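Local coordinates for putrescine aminotransferase (Halomonas elongata DSM 2581, PDB 6GWI), which probably transfers amino groups between amines such as putrescine and keto acceptors, using pyridoxal-5'-phosphate as cofactor, at residues B[376-381]-B[418-423]. Sequence-based numbering, arbitrary orientation.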
loop_
_atom_site.group_PDB
_atom_site.type_symbol
_atom_site.label_atom_id
_atom_site.label_comp_id
_atom_site.label_asym_id
_atom_site.label_seq_id
_atom_site.Cartn_x
_atom_site.Cartn_y
_atom_site.Cartn_z
ATOM N N MET B 376 -21.954 -12.397 5.945
ATOM C CA MET B 376 -21.467 -12.758 4.620
ATOM C C MET B 376 -22.402 -13.828 4.077
ATOM O O MET B 376 -22.705 -14.798 4.778
ATOM C CB MET B 376 -20.030 -13.286 4.662
ATOM C CG MET B 376 -19.439 -13.608 3.287
ATOM S SD MET B 376 -17.806 -14.386 3.344
ATOM C CE MET B 376 -16.874 -13.195 4.304
ATOM N N GLY B 377 -22.857 -13.657 2.839
ATOM C CA GLY B 377 -23.784 -14.599 2.248
ATOM C C GLY B 377 -23.502 -14.784 0.772
ATOM O O GLY B 377 -22.871 -13.946 0.124
ATOM N N ALA B 378 -23.982 -15.911 0.251
ATOM C CA ALA B 378 -23.801 -16.227 -1.157
ATOM C C ALA B 378 -24.973 -17.053 -1.664
ATOM O O ALA B 378 -25.604 -17.797 -0.909
ATOM C CB ALA B 378 -22.489 -16.983 -1.395
ATOM N N LEU B 379 -25.255 -16.903 -2.959
ATOM C CA LEU B 379 -26.203 -17.742 -3.677
ATOM C C LEU B 379 -25.503 -18.399 -4.860
ATOM O O LEU B 379 -24.638 -17.789 -5.498
ATOM C CB LEU B 379 -27.398 -16.944 -4.207
ATOM C CG LEU B 379 -28.196 -16.064 -3.249
ATOM C CD1 LEU B 379 -29.176 -15.213 -4.042
ATOM C CD2 LEU B 379 -28.926 -16.903 -2.208
ATOM N N GLU B 380 -25.883 -19.640 -5.151
ATOM C CA GLU B 380 -25.375 -20.375 -6.306
ATOM C C GLU B 380 -26.500 -20.448 -7.332
ATOM O O GLU B 380 -27.533 -21.080 -7.084
ATOM C CB GLU B 380 -24.901 -21.771 -5.909
ATOM C CG GLU B 380 -23.764 -21.802 -4.894
ATOM C CD GLU B 380 -22.446 -21.303 -5.458
ATOM O OE1 GLU B 380 -22.417 -20.851 -6.620
ATOM O OE2 GLU B 380 -21.429 -21.370 -4.736
ATOM N N LEU B 381 -26.305 -19.799 -8.476
ATOM C CA LEU B 381 -27.292 -19.837 -9.546
ATOM C C LEU B 381 -27.083 -21.090 -10.388
ATOM O O LEU B 381 -25.954 -21.406 -10.777
ATOM C CB LEU B 381 -27.189 -18.582 -10.411
ATOM C CG LEU B 381 -27.284 -17.240 -9.675
ATOM C CD1 LEU B 381 -27.319 -16.089 -10.673
ATOM C CD2 LEU B 381 -28.493 -17.184 -8.750
ATOM N N THR B 418 -21.881 -17.106 -8.876
ATOM C CA THR B 418 -22.104 -17.010 -7.439
ATOM C C THR B 418 -22.389 -15.555 -7.083
ATOM O O THR B 418 -21.579 -14.674 -7.383
ATOM C CB THR B 418 -20.891 -17.516 -6.657
ATOM O OG1 THR B 418 -20.571 -18.848 -7.078
ATOM C CG2 THR B 418 -21.165 -17.502 -5.155
ATOM N N MET B 419 -23.535 -15.306 -6.459
ATOM C CA MET B 419 -23.863 -13.983 -5.941
ATOM C C MET B 419 -23.364 -13.879 -4.504
ATOM O O MET B 419 -23.400 -14.860 -3.760
ATOM C CB MET B 419 -25.371 -13.739 -5.996
ATOM C CG MET B 419 -26.013 -14.056 -7.346
ATOM S SD MET B 419 -25.226 -13.248 -8.754
ATOM C CE MET B 419 -25.485 -11.519 -8.361
ATOM N N ILE B 420 -22.876 -12.696 -4.121
ATOM C CA ILE B 420 -22.289 -12.496 -2.801
ATOM C C ILE B 420 -22.777 -11.180 -2.208
ATOM O O ILE B 420 -22.995 -10.196 -2.922
ATOM C CB ILE B 420 -20.739 -12.522 -2.849
ATOM C CG1 ILE B 420 -20.211 -11.424 -3.777
ATOM C CG2 ILE B 420 -20.241 -13.893 -3.294
ATOM C CD1 ILE B 420 -18.704 -11.268 -3.754
ATOM N N ILE B 421 -22.935 -11.165 -0.883
ATOM C CA ILE B 421 -23.265 -9.951 -0.149
ATOM C C ILE B 421 -22.368 -9.865 1.078
ATOM O O ILE B 421 -21.911 -10.880 1.611
ATOM C CB ILE B 421 -24.752 -9.891 0.274
ATOM C CG1 ILE B 421 -25.132 -11.112 1.115
ATOM C CG2 ILE B 421 -25.646 -9.787 -0.953
ATOM C CD1 ILE B 421 -26.406 -10.925 1.905
ATOM N N SER B 422 -22.123 -8.636 1.525
ATOM C CA SER B 422 -21.308 -8.342 2.698
ATOM C C SER B 422 -21.727 -6.973 3.226
ATOM O O SER B 422 -20.952 -6.011 3.137
ATOM C CB SER B 422 -19.820 -8.370 2.348
ATOM O OG SER B 422 -19.020 -7.981 3.452
ATOM N N PRO B 423 -22.938 -6.839 3.759
ATOM C CA PRO B 423 -23.467 -5.505 4.084
ATOM C C PRO B 423 -22.804 -4.931 5.322
ATOM O O PRO B 423 -22.107 -5.650 6.055
ATOM C CB PRO B 423 -24.964 -5.765 4.323
ATOM C CG PRO B 423 -25.051 -7.209 4.693
ATOM C CD PRO B 423 -23.936 -7.905 3.960
#
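L379 and M419 face each other with CB of L379 4.2 Å from CB of M419, on the same side of the sheet as I421. The M419 side chain, bent at chi2 (-53°), swings along its strand to cross L381 and places SD 4.0 Å from L381 CD1. G377 sits opposite I421; a side chain there would press on I421 CG1, which already lies against the G377 backbone, 3.8 Å from G377 O. Helix 342-359 covers this face through W358 and L354. On the other face, A378 CB meets CG2 of I420 at 4.3 Å, and W57 packs on I420 and M376.

Between the faces, strands 376-381 and 418-421 run antiparallel (163°) as the central pair of a four-stranded sheet. G377 with I421 and L379 with M419 each exchange two backbone bonds; that from M419 N to L379 O measures 2.9 Å. The non-hydrogen-bonded pair A378 and I420 closes to 4.3 Å between CA atoms.

At the polar edge, T418 OG1 donates to E380 OE1 at 2.8 Å, on the syn side but 29° out of the carboxylate plane. That carboxylate also takes salt bridges from R390 and R371 and a hydrogen bond from Y184. A leucine in place of E380 would probably leave both arginines without this buried counter-charge and T418 without its acceptor. The chemistry thus implies a two-faced strand pair in the class-III aminotransferase fold: L379, M419 and I421 make one face apolar, while the other runs from A378 and I420 to the E380-T418 pair, a buried carboxylate whose charge R390 and R371 probably offset.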